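Local coordinates for peptide-binding protein (Photobacterium damsela subsp. piscicida, PDB 6SQX) that cleaves the peptidoglycan of potentially competing bacteria, probably as a secreted cysteine endopeptidase of the NlpC/P60 (C40) family, at residues Phe35-His40 / Gly401-Asn406; Asn306-Met311 / Leu328-Ser333; Met311-Gly316 / Phe414-Gly419. All blocks are in the same frame, centred on the assembly; numbering follows the deposited sequence.

Contact 1. Residues Phe35-His40 / Gly401-Asn406. With EDO (1,2-ethanediol), chain O; EDO (1,2-ethanediol), chain G.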
loop_
_atom_site.group_PDB
_atom_site.type_symbol
_atom_site.label_atom_id
_atom_site.label_comp_id
_atom_site.label_asym_id
_atom_site.label_seq_id
_atom_site.Cartn_x
_atom_site.Cartn_y
_atom_site.Cartn_z
ATOM N N PHE A 35 17.778 -10.474 8.458
ATOM C CA PHE A 35 18.468 -10.962 9.644
ATOM C C PHE A 35 19.891 -10.432 9.743
ATOM O O PHE A 35 20.489 -10.523 10.821
ATOM C CB PHE A 35 18.505 -12.501 9.658
ATOM C CG PHE A 35 17.183 -13.130 10.037
ATOM C CD1 PHE A 35 16.757 -13.109 11.347
ATOM C CD2 PHE A 35 16.365 -13.712 9.087
ATOM C CE1 PHE A 35 15.564 -13.679 11.720
ATOM C CE2 PHE A 35 15.144 -14.284 9.455
ATOM C CZ PHE A 35 14.742 -14.248 10.781
ATOM N N HIS A 36 20.441 -9.902 8.639
ATOM C CA HIS A 36 21.773 -9.293 8.670
ATOM C C HIS A 36 21.794 -8.032 9.528
ATOM O O HIS A 36 22.869 -7.587 9.968
ATOM C CB HIS A 36 22.199 -8.971 7.232
ATOM C CG HIS A 36 23.630 -8.581 7.079
ATOM N ND1 HIS A 36 24.657 -9.500 7.092
ATOM C CD2 HIS A 36 24.205 -7.375 6.858
ATOM C CE1 HIS A 36 25.808 -8.871 6.902
ATOM N NE2 HIS A 36 25.561 -7.581 6.759
ATOM N N TYR A 37 20.617 -7.474 9.803
ATOM C CA TYR A 37 20.473 -6.214 10.519
ATOM C C TYR A 37 19.823 -6.420 11.874
ATOM O O TYR A 37 19.329 -5.456 12.472
ATOM C CB TYR A 37 19.679 -5.213 9.670
ATOM C CG TYR A 37 20.208 -5.205 8.247
ATOM C CD1 TYR A 37 21.407 -4.561 7.948
ATOM C CD2 TYR A 37 19.574 -5.925 7.227
ATOM C CE1 TYR A 37 21.948 -4.592 6.667
ATOM C CE2 TYR A 37 20.121 -5.974 5.923
ATOM C CZ TYR A 37 21.310 -5.295 5.664
ATOM O OH TYR A 37 21.867 -5.301 4.412
ATOM N N ILE A 38 19.819 -7.645 12.391
ATOM C CA ILE A 38 19.240 -7.942 13.702
ATOM C C ILE A 38 20.318 -8.583 14.559
ATOM O O ILE A 38 20.924 -9.588 14.154
ATOM C CB ILE A 38 18.005 -8.844 13.595
ATOM C CG1 ILE A 38 16.908 -8.113 12.795
ATOM C CG2 ILE A 38 17.526 -9.252 15.001
ATOM C CD1 ILE A 38 15.764 -8.978 12.373
ATOM N N SER A 39 20.570 -8.003 15.735
ATOM C CA SER A 39 21.597 -8.558 16.605
ATOM C C SER A 39 21.142 -9.905 17.146
ATOM O O SER A 39 19.945 -10.194 17.231
ATOM C CB SER A 39 21.886 -7.610 17.766
ATOM O OG SER A 39 20.715 -7.396 18.516
ATOM N N HIS A 40 22.112 -10.745 17.506
ATOM C CA HIS A 40 21.758 -12.086 17.956
ATOM C C HIS A 40 20.917 -12.034 19.226
ATOM O O HIS A 40 19.927 -12.763 19.351
ATOM C CB HIS A 40 22.990 -12.975 18.126
ATOM C CG HIS A 40 22.656 -14.437 18.122
ATOM N ND1 HIS A 40 22.680 -15.213 19.263
ATOM C CD2 HIS A 40 22.244 -15.252 17.121
ATOM C CE1 HIS A 40 22.314 -16.447 18.960
ATOM N NE2 HIS A 40 22.042 -16.498 17.668
ATOM N N GLY A 401 17.628 0.936 11.140
ATOM C CA GLY A 401 18.878 1.085 11.866
ATOM C C GLY A 401 20.058 1.365 10.950
ATOM O O GLY A 401 19.930 2.142 9.987
ATOM N N THR A 402 21.210 0.740 11.233
ATOM C CA THR A 402 22.437 0.996 10.479
ATOM C C THR A 402 23.117 -0.313 10.083
ATOM O O THR A 402 22.788 -1.397 10.588
ATOM C CB THR A 402 23.426 1.854 11.303
ATOM O OG1 THR A 402 23.784 1.167 12.507
ATOM C CG2 THR A 402 22.816 3.205 11.670
ATOM N N THR A 403 24.093 -0.195 9.175
ATOM C CA THR A 403 24.943 -1.313 8.798
ATOM C C THR A 403 26.299 -0.750 8.388
ATOM O O THR A 403 26.442 0.448 8.133
ATOM C CB THR A 403 24.294 -2.130 7.658
ATOM O OG1 THR A 403 24.908 -3.420 7.559
ATOM C CG2 THR A 403 24.403 -1.424 6.315
ATOM N N GLU A 404 27.292 -1.630 8.293
ATOM C CA GLU A 404 28.586 -1.261 7.737
ATOM C C GLU A 404 28.548 -1.478 6.228
ATOM O O GLU A 404 28.337 -2.601 5.763
ATOM C CB GLU A 404 29.677 -2.121 8.360
ATOM C CG GLU A 404 29.940 -1.803 9.822
ATOM C CD GLU A 404 30.496 -0.390 10.051
ATOM O OE1 GLU A 404 31.355 0.067 9.259
ATOM O OE2 GLU A 404 30.064 0.262 11.034
ATOM N N TYR A 405 28.777 -0.413 5.464
ATOM C CA TYR A 405 28.752 -0.486 4.008
ATOM C C TYR A 405 29.882 0.380 3.472
ATOM O O TYR A 405 29.919 1.588 3.739
ATOM C CB TYR A 405 27.394 0.005 3.497
ATOM C CG TYR A 405 27.240 0.129 1.995
ATOM C CD1 TYR A 405 27.675 -0.877 1.117
ATOM C CD2 TYR A 405 26.621 1.249 1.444
ATOM C CE1 TYR A 405 27.491 -0.763 -0.271
ATOM C CE2 TYR A 405 26.443 1.371 0.065
ATOM C CZ TYR A 405 26.890 0.370 -0.792
ATOM O OH TYR A 405 26.691 0.504 -2.147
ATOM N N ASN A 406 30.801 -0.241 2.730
ATOM C CA ASN A 406 32.033 0.422 2.291
ATOM C C ASN A 406 32.817 1.006 3.472
ATOM O O ASN A 406 33.229 2.168 3.459
ATOM C CB ASN A 406 31.737 1.487 1.235
ATOM C CG ASN A 406 31.146 0.904 -0.032
ATOM O OD1 ASN A 406 30.285 1.517 -0.669
ATOM N ND2 ASN A 406 31.602 -0.292 -0.405
HETATM C C1 EDO O . 26.146 -4.341 4.808
HETATM O O1 EDO O . 26.239 -4.499 6.219
HETATM C C2 EDO O . 25.234 -5.402 4.235
HETATM O O2 EDO O . 25.739 -5.697 2.970
HETATM C C1 EDO G . 17.263 -3.777 16.158
HETATM O O1 EDO G . 18.342 -2.916 15.800
HETATM C C2 EDO G . 17.607 -5.222 15.822
HETATM O O2 EDO G . 18.746 -5.689 16.574
HETATM O O HOH W 1 24.539 -5.076 9.603
#
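Thr-403 OG1 is linked to the backbone of His-36 by one water. The water lies 2.7 Å from Thr-403 OG1 and donates to His-36 O at 3.0 Å. Thr-403 OG1 stands anti to its own backbone nitrogen (chi1 -163°), which turns the hydroxyl to the Tyr-37 ring. The ring meets the threonine with its edge. Tyr-37 CE1 comes to 3.3 Å from Thr-403 OG1, and Thr-403 CB lies in the ring plane at 3.5 Å from the same Tyr-37 CE1. His-36 CB lies over one face of the ring, near its rim. The phenol OH is hydrogen-bonded to Thr-31 O, which helps to fix this end of the ring. A bound 1,2-ethanediol lies between the His-36 ring and Thr-403, but its O1 is too close to the threonine hydroxyl, so its bonds are doubtful. A second ethanediol takes an almost straight bond from Ser-39 N to O2, 3.1 Å at 171°. No direct hydrogen bond joins the two segments. The contact is small and lies at the surface. It sets the N-terminal loop before helix 50-64 beside strand 395-405 of the NlpC/P60 domain. Tyr-37 also touches Ile-412 of strand 408-415 and Ile-439 of strand 438-441, while Phe-35 packs on helix 298-308.

Contact 2. Residues Asn306-Met311 / Leu328-Ser333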
loop_
_atom_site.group_PDB
_atom_site.type_symbol
_atom_site.label_atom_id
_atom_site.label_comp_id
_atom_site.label_asym_id
_atom_site.label_seq_id
_atom_site.Cartn_x
_atom_site.Cartn_y
_atom_site.Cartn_z
ATOM N N ASN A 306 11.730 -10.464 4.348
ATOM C CA ASN A 306 12.437 -11.258 3.351
ATOM C C ASN A 306 11.498 -11.757 2.259
ATOM O O ASN A 306 11.923 -11.925 1.106
ATOM C CB ASN A 306 13.134 -12.430 4.052
ATOM C CG ASN A 306 14.445 -12.009 4.719
ATOM O OD1 ASN A 306 14.858 -10.839 4.588
ATOM N ND2 ASN A 306 15.099 -12.933 5.459
ATOM N N ASN A 307 10.238 -12.050 2.604
ATOM C CA ASN A 307 9.290 -12.544 1.605
ATOM C C ASN A 307 8.908 -11.486 0.568
ATOM O O ASN A 307 8.418 -11.847 -0.519
ATOM C CB ASN A 307 8.001 -13.045 2.251
ATOM C CG ASN A 307 8.191 -14.354 3.002
ATOM O OD1 ASN A 307 9.182 -15.079 2.806
ATOM N ND2 ASN A 307 7.238 -14.674 3.843
ATOM N N TYR A 308 9.081 -10.193 0.888
ATOM C CA TYR A 308 8.744 -9.134 -0.067
ATOM C C TYR A 308 9.905 -8.711 -0.948
ATOM O O TYR A 308 9.671 -8.101 -2.005
ATOM C CB TYR A 308 8.200 -7.861 0.649
ATOM C CG TYR A 308 6.852 -8.090 1.289
ATOM C CD1 TYR A 308 5.708 -8.263 0.494
ATOM C CD2 TYR A 308 6.715 -8.103 2.689
ATOM C CE1 TYR A 308 4.471 -8.503 1.077
ATOM C CE2 TYR A 308 5.465 -8.348 3.289
ATOM C CZ TYR A 308 4.362 -8.535 2.479
ATOM O OH TYR A 308 3.130 -8.789 3.050
ATOM N N ILE A 309 11.143 -8.985 -0.512
ATOM C CA ILE A 309 12.299 -8.525 -1.266
ATOM C C ILE A 309 12.251 -9.109 -2.662
ATOM O O ILE A 309 11.997 -10.310 -2.843
ATOM C CB ILE A 309 13.599 -8.889 -0.545
ATOM C CG1 ILE A 309 13.724 -8.115 0.798
ATOM C CG2 ILE A 309 14.805 -8.682 -1.481
ATOM C CD1 ILE A 309 14.944 -8.505 1.678
ATOM N N GLY A 310 12.481 -8.264 -3.651
ATOM C CA GLY A 310 12.415 -8.647 -5.038
ATOM C C GLY A 310 11.047 -8.481 -5.690
ATOM O O GLY A 310 10.944 -8.631 -6.929
ATOM N N MET A 311 9.981 -8.159 -4.916
ATOM C CA MET A 311 8.702 -7.876 -5.555
ATOM C C MET A 311 8.827 -6.641 -6.446
ATOM O O MET A 311 9.367 -5.622 -5.997
ATOM C CB MET A 311 7.711 -7.583 -4.445
ATOM C CG MET A 311 6.365 -7.112 -4.983
ATOM S SD MET A 311 5.052 -6.938 -3.729
ATOM C CE MET A 311 5.817 -5.816 -2.538
ATOM N N LEU A 328 4.533 -0.914 2.934
ATOM C CA LEU A 328 4.590 -0.782 4.385
ATOM C C LEU A 328 3.235 -1.062 5.031
ATOM O O LEU A 328 3.162 -1.754 6.058
ATOM C CB LEU A 328 5.097 0.620 4.785
ATOM C CG LEU A 328 6.419 0.985 4.095
ATOM C CD1 LEU A 328 6.883 2.392 4.596
ATOM C CD2 LEU A 328 7.524 -0.060 4.335
ATOM N N LYS A 329 2.153 -0.523 4.453
ATOM C CA LYS A 329 0.822 -0.831 4.964
ATOM C C LYS A 329 0.594 -2.345 4.995
ATOM O O LYS A 329 0.067 -2.896 5.973
ATOM C CB LYS A 329 -0.212 -0.111 4.085
ATOM C CG LYS A 329 -1.664 -0.415 4.479
ATOM C CD LYS A 329 -2.646 0.391 3.655
ATOM C CE LYS A 329 -4.085 -0.023 3.853
ATOM N NZ LYS A 329 -4.524 0.209 5.285
ATOM N N ARG A 330 1.046 -3.049 3.940
ATOM C CA ARG A 330 0.793 -4.474 3.841
ATOM C C ARG A 330 1.603 -5.228 4.898
ATOM O O ARG A 330 1.072 -6.101 5.599
ATOM C CB ARG A 330 1.159 -4.909 2.418
ATOM C CG ARG A 330 0.804 -6.357 2.123
ATOM C CD ARG A 330 1.179 -6.668 0.665
ATOM N NE ARG A 330 0.733 -8.016 0.342
ATOM C CZ ARG A 330 0.995 -8.622 -0.800
ATOM N NH1 ARG A 330 1.700 -7.981 -1.744
ATOM N NH2 ARG A 330 0.534 -9.874 -0.975
ATOM N N LEU A 331 2.912 -4.925 5.004
ATOM C CA LEU A 331 3.740 -5.612 5.994
ATOM C C LEU A 331 3.113 -5.473 7.384
ATOM O O LEU A 331 2.965 -6.447 8.134
ATOM C CB LEU A 331 5.156 -5.022 6.003
ATOM C CG LEU A 331 6.059 -5.432 7.196
ATOM C CD1 LEU A 331 6.422 -6.892 7.040
ATOM C CD2 LEU A 331 7.311 -4.547 7.304
ATOM N N PHE A 332 2.734 -4.243 7.758
ATOM C CA PHE A 332 2.266 -4.023 9.119
ATOM C C PHE A 332 0.917 -4.674 9.371
ATOM O O PHE A 332 0.622 -5.051 10.517
ATOM C CB PHE A 332 2.288 -2.524 9.451
ATOM C CG PHE A 332 3.660 -2.037 9.835
ATOM C CD1 PHE A 332 4.159 -2.297 11.105
ATOM C CD2 PHE A 332 4.478 -1.376 8.898
ATOM C CE1 PHE A 332 5.456 -1.875 11.491
ATOM C CE2 PHE A 332 5.771 -0.958 9.268
ATOM C CZ PHE A 332 6.253 -1.206 10.580
ATOM N N SER A 333 0.092 -4.821 8.309
ATOM C CA SER A 333 -1.234 -5.416 8.480
ATOM C C SER A 333 -1.142 -6.840 9.015
ATOM O O SER A 333 -2.002 -7.269 9.786
ATOM C CB SER A 333 -2.060 -5.363 7.187
ATOM O OG SER A 333 -1.542 -6.254 6.185
#
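Tyr-308 and Leu-331 have the nearest CA atoms across this contact, 8.6 Å apart, where the end of helix 298-308 meets helix 326-334. A type II beta turn from Tyr-308 to Met-311 follows the first helix and brings Met-311 to the same neighbour. Tyr-308 makes the largest share of the packing, with Arg-330 next. Tyr-308 OH lies against the aliphatic part of Arg-330, 3.5 Å from Arg-330 CG. Tyr-308 CE1 sits over one face of the guanidinium of Arg-330, 3.6 Å above the plane and offset toward the rim. The two planes are 60° apart, so the groups do not lie flat on each other. Arg-330 reaches this place as a chain extended from its first torsion onward (chi1 -174°). Leu-331 approaches the ring from another point of its edge, with CD1 at 4.1 Å from Tyr-308 CE2. Met-311 adds a looser touch, its SD 4.0 Å from Arg-330 NH1. Within the second helix, Ser-333 OG donates to Arg-330 O at 2.7 Å, a bond from a side chain back to the turn before it. Helix 326-334 starts just after the oxidised cysteine at position 324. This is consistent with the family fold, in which the nucleophilic cysteine heads a helix packed on the sheet. No hydrogen bond crosses between the segments. The polar end of Arg-330 is satisfied by others: NE by Ala-255 O, NH1 by Asn-322 OD1, and NH2 by a salt bridge to Glu-254. Together they probably fix the rotation of the guanidinium; Glu-254 would offset its buried charge. Across the contact Tyr-308 and Leu-331 give van der Waals packing alone, while the arginine's polar atoms are met by residues outside the two segments.

Contact 3. Residues Met311-Gly316 / Phe414-Gly419. With EDO (1,2-ethanediol), chain J.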
loop_
_atom_site.group_PDB
_atom_site.type_symbol
_atom_site.label_atom_id
_atom_site.label_comp_id
_atom_site.label_asym_id
_atom_site.label_seq_id
_atom_site.Cartn_x
_atom_site.Cartn_y
_atom_site.Cartn_z
ATOM N N MET A 311 9.981 -8.159 -4.916
ATOM C CA MET A 311 8.702 -7.876 -5.555
ATOM C C MET A 311 8.827 -6.641 -6.446
ATOM O O MET A 311 9.367 -5.622 -5.997
ATOM C CB MET A 311 7.711 -7.583 -4.445
ATOM C CG MET A 311 6.365 -7.112 -4.983
ATOM S SD MET A 311 5.052 -6.938 -3.729
ATOM C CE MET A 311 5.817 -5.816 -2.538
ATOM N N PRO A 312 8.414 -6.701 -7.703
ATOM C CA PRO A 312 8.505 -5.506 -8.555
ATOM C C PRO A 312 7.746 -4.336 -7.938
ATOM O O PRO A 312 6.747 -4.508 -7.228
ATOM C CB PRO A 312 7.840 -5.942 -9.875
ATOM C CG PRO A 312 7.899 -7.453 -9.858
ATOM C CD PRO A 312 7.820 -7.858 -8.406
ATOM N N TYR A 313 8.232 -3.128 -8.241
ATOM C CA TYR A 313 7.516 -1.898 -7.870
ATOM C C TYR A 313 6.270 -1.764 -8.735
ATOM O O TYR A 313 6.355 -1.667 -9.967
ATOM C CB TYR A 313 8.438 -0.705 -8.118
ATOM C CG TYR A 313 7.793 0.629 -7.735
ATOM C CD1 TYR A 313 6.949 1.311 -8.634
ATOM C CD2 TYR A 313 7.996 1.162 -6.458
ATOM C CE1 TYR A 313 6.356 2.514 -8.279
ATOM C CE2 TYR A 313 7.393 2.361 -6.092
ATOM C CZ TYR A 313 6.583 3.001 -7.001
ATOM O OH TYR A 313 5.966 4.228 -6.650
ATOM N N GLY A 314 5.103 -1.698 -8.073
ATOM C CA GLY A 314 3.852 -1.473 -8.784
ATOM C C GLY A 314 3.181 -0.187 -8.314
ATOM O O GLY A 314 2.617 -0.174 -7.210
ATOM N N TRP A 315 3.237 0.882 -9.129
ATOM C CA TRP A 315 2.527 2.118 -8.777
ATOM C C TRP A 315 1.068 1.806 -8.452
ATOM O O TRP A 315 0.375 1.158 -9.230
ATOM C CB TRP A 315 2.593 3.107 -9.954
ATOM C CG TRP A 315 1.735 4.315 -9.703
ATOM C CD1 TRP A 315 0.519 4.582 -10.246
ATOM C CD2 TRP A 315 2.052 5.398 -8.823
ATOM N NE1 TRP A 315 0.046 5.767 -9.731
ATOM C CE2 TRP A 315 0.962 6.282 -8.854
ATOM C CE3 TRP A 315 3.129 5.680 -7.982
ATOM C CZ2 TRP A 315 0.950 7.496 -8.136
ATOM C CZ3 TRP A 315 3.125 6.857 -7.266
ATOM C CH2 TRP A 315 2.030 7.751 -7.322
ATOM N N GLY A 316 0.592 2.313 -7.316
ATOM C CA GLY A 316 -0.820 2.100 -6.993
ATOM C C GLY A 316 -1.221 0.647 -6.759
ATOM O O GLY A 316 -2.407 0.325 -6.764
ATOM N N PHE A 414 13.857 -0.494 4.756
ATOM C CA PHE A 414 13.110 -1.443 3.934
ATOM C C PHE A 414 12.141 -0.618 3.098
ATOM O O PHE A 414 11.389 0.206 3.664
ATOM C CB PHE A 414 12.338 -2.382 4.857
ATOM C CG PHE A 414 11.376 -3.290 4.155
ATOM C CD1 PHE A 414 11.824 -4.261 3.262
ATOM C CD2 PHE A 414 10.019 -3.259 4.470
ATOM C CE1 PHE A 414 10.917 -5.149 2.653
ATOM C CE2 PHE A 414 9.126 -4.141 3.876
ATOM C CZ PHE A 414 9.574 -5.101 2.973
ATOM N N ASN A 415 12.165 -0.754 1.771
ATOM C CA ASN A 415 11.338 0.141 0.967
ATOM C C ASN A 415 11.140 -0.408 -0.438
ATOM O O ASN A 415 11.841 -1.338 -0.861
ATOM C CB ASN A 415 11.910 1.584 0.990
ATOM C CG ASN A 415 13.237 1.768 0.207
ATOM O OD1 ASN A 415 13.361 2.657 -0.635
ATOM N ND2 ASN A 415 14.239 0.957 0.516
ATOM N N ALA A 416 10.173 0.164 -1.160
ATOM C CA ALA A 416 9.901 -0.146 -2.557
ATOM C C ALA A 416 10.110 1.145 -3.333
ATOM O O ALA A 416 9.204 1.984 -3.402
ATOM C CB ALA A 416 8.470 -0.667 -2.765
ATOM N N PRO A 417 11.290 1.364 -3.899
ATOM C CA PRO A 417 11.534 2.569 -4.696
ATOM C C PRO A 417 11.454 2.269 -6.181
ATOM O O PRO A 417 11.832 1.162 -6.599
ATOM C CB PRO A 417 12.972 2.921 -4.327
ATOM C CG PRO A 417 13.651 1.559 -4.132
ATOM C CD PRO A 417 12.528 0.626 -3.585
ATOM N N TRP A 418 11.035 3.225 -7.003
ATOM C CA TRP A 418 11.125 3.058 -8.436
ATOM C C TRP A 418 12.514 3.415 -8.926
ATOM O O TRP A 418 13.193 2.593 -9.541
ATOM C CB TRP A 418 10.070 3.922 -9.164
ATOM C CG TRP A 418 10.254 3.832 -10.642
ATOM C CD1 TRP A 418 10.745 4.781 -11.482
ATOM C CD2 TRP A 418 10.024 2.655 -11.445
ATOM N NE1 TRP A 418 10.790 4.297 -12.790
ATOM C CE2 TRP A 418 10.381 2.977 -12.774
ATOM C CE3 TRP A 418 9.562 1.356 -11.161
ATOM C CZ2 TRP A 418 10.245 2.074 -13.821
ATOM C CZ3 TRP A 418 9.452 0.453 -12.196
ATOM C CH2 TRP A 418 9.797 0.816 -13.520
ATOM N N GLY A 419 12.967 4.636 -8.686
ATOM C CA GLY A 419 14.296 5.035 -9.122
ATOM C C GLY A 419 14.663 6.374 -8.533
ATOM O O GLY A 419 13.791 7.158 -8.134
HETATM C C1 EDO J . 12.670 6.215 -4.804
HETATM O O1 EDO J . 11.819 6.087 -5.954
HETATM C C2 EDO J . 12.964 7.656 -4.399
HETATM O O2 EDO J . 13.615 8.322 -5.493
#
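Tyr-313 and Trp-418 meet in the NlpC/P60 fold, a papain-like domain in which helices pack on an antiparallel sheet. Tyr-313 lies in the loop between helix 298-308 and helix 326-334. Its partners follow the end of strand 408-415.

Trp-418 CB makes a CH-pi contact over the centre of the Tyr-313 ring, 4.0 Å from the centroid and 7° off the normal. The indole itself meets the phenol ring obliquely. The Tyr-313 ring and the six-membered ring of Trp-418 have centroids 5.8 Å apart and planes at 58°. Their closest atoms are Tyr-313 CD1 and Trp-418 CE3, at 3.6 Å. The chi1 of Tyr-313, near 180° (-179°), swings the ring out from its backbone across the segment 416-418. The indole also meets Phe-173 edge-to-face.

The aliphatic part is smaller. Ala-416 CB touches Tyr-313 CD2 at 4.1 Å.

Polar links run to other parts. Tyr-313 OH is hydrogen-bonded to OD1, a sulfonate oxygen of the cysteinesulfonic acid at position 324, so this bond belongs to the oxidised state of the cysteine. Asn-415 OD1 is hydrogen-bonded to His-395 NE2. Beside Gly-419, a bound 1,2-ethanediol, probably from the crystallisation liquor, donates from O2 to Gly-419 O at 2.9 Å. No hydrogen bond joins the two segments. The carbonyl of Ala-416 ends at the edge of the tyrosine ring, near its plane. Ala-416 O is 3.3 Å from Tyr-313 CE2, and this buried oxygen has no hydrogen-bond partner in the model.

How the contacts relate
Contacts 2 and 3 are buried, while contact 1 lies at the surface. Contacts 2 and 3 have centres about 10 Å apart. Met-311 belongs to both, but touches the other segment only in contact 2. Phe-414 joins them: its ring packs on Tyr-308 and Leu-331. Contact 1 touches contact 2 through Phe-35 and Asn-306. It has no touch with contact 3, but strands 395-405 and 408-415, which carry one segment of each, are neighbours in the same sheet. The chemistry follows the place. A water bridges contact 1, contact 2 packs a tyrosine on an arginine whose polar atoms are hydrogen-bonded to other residues, and contact 3 is mainly aromatic, beside the oxidised cysteine.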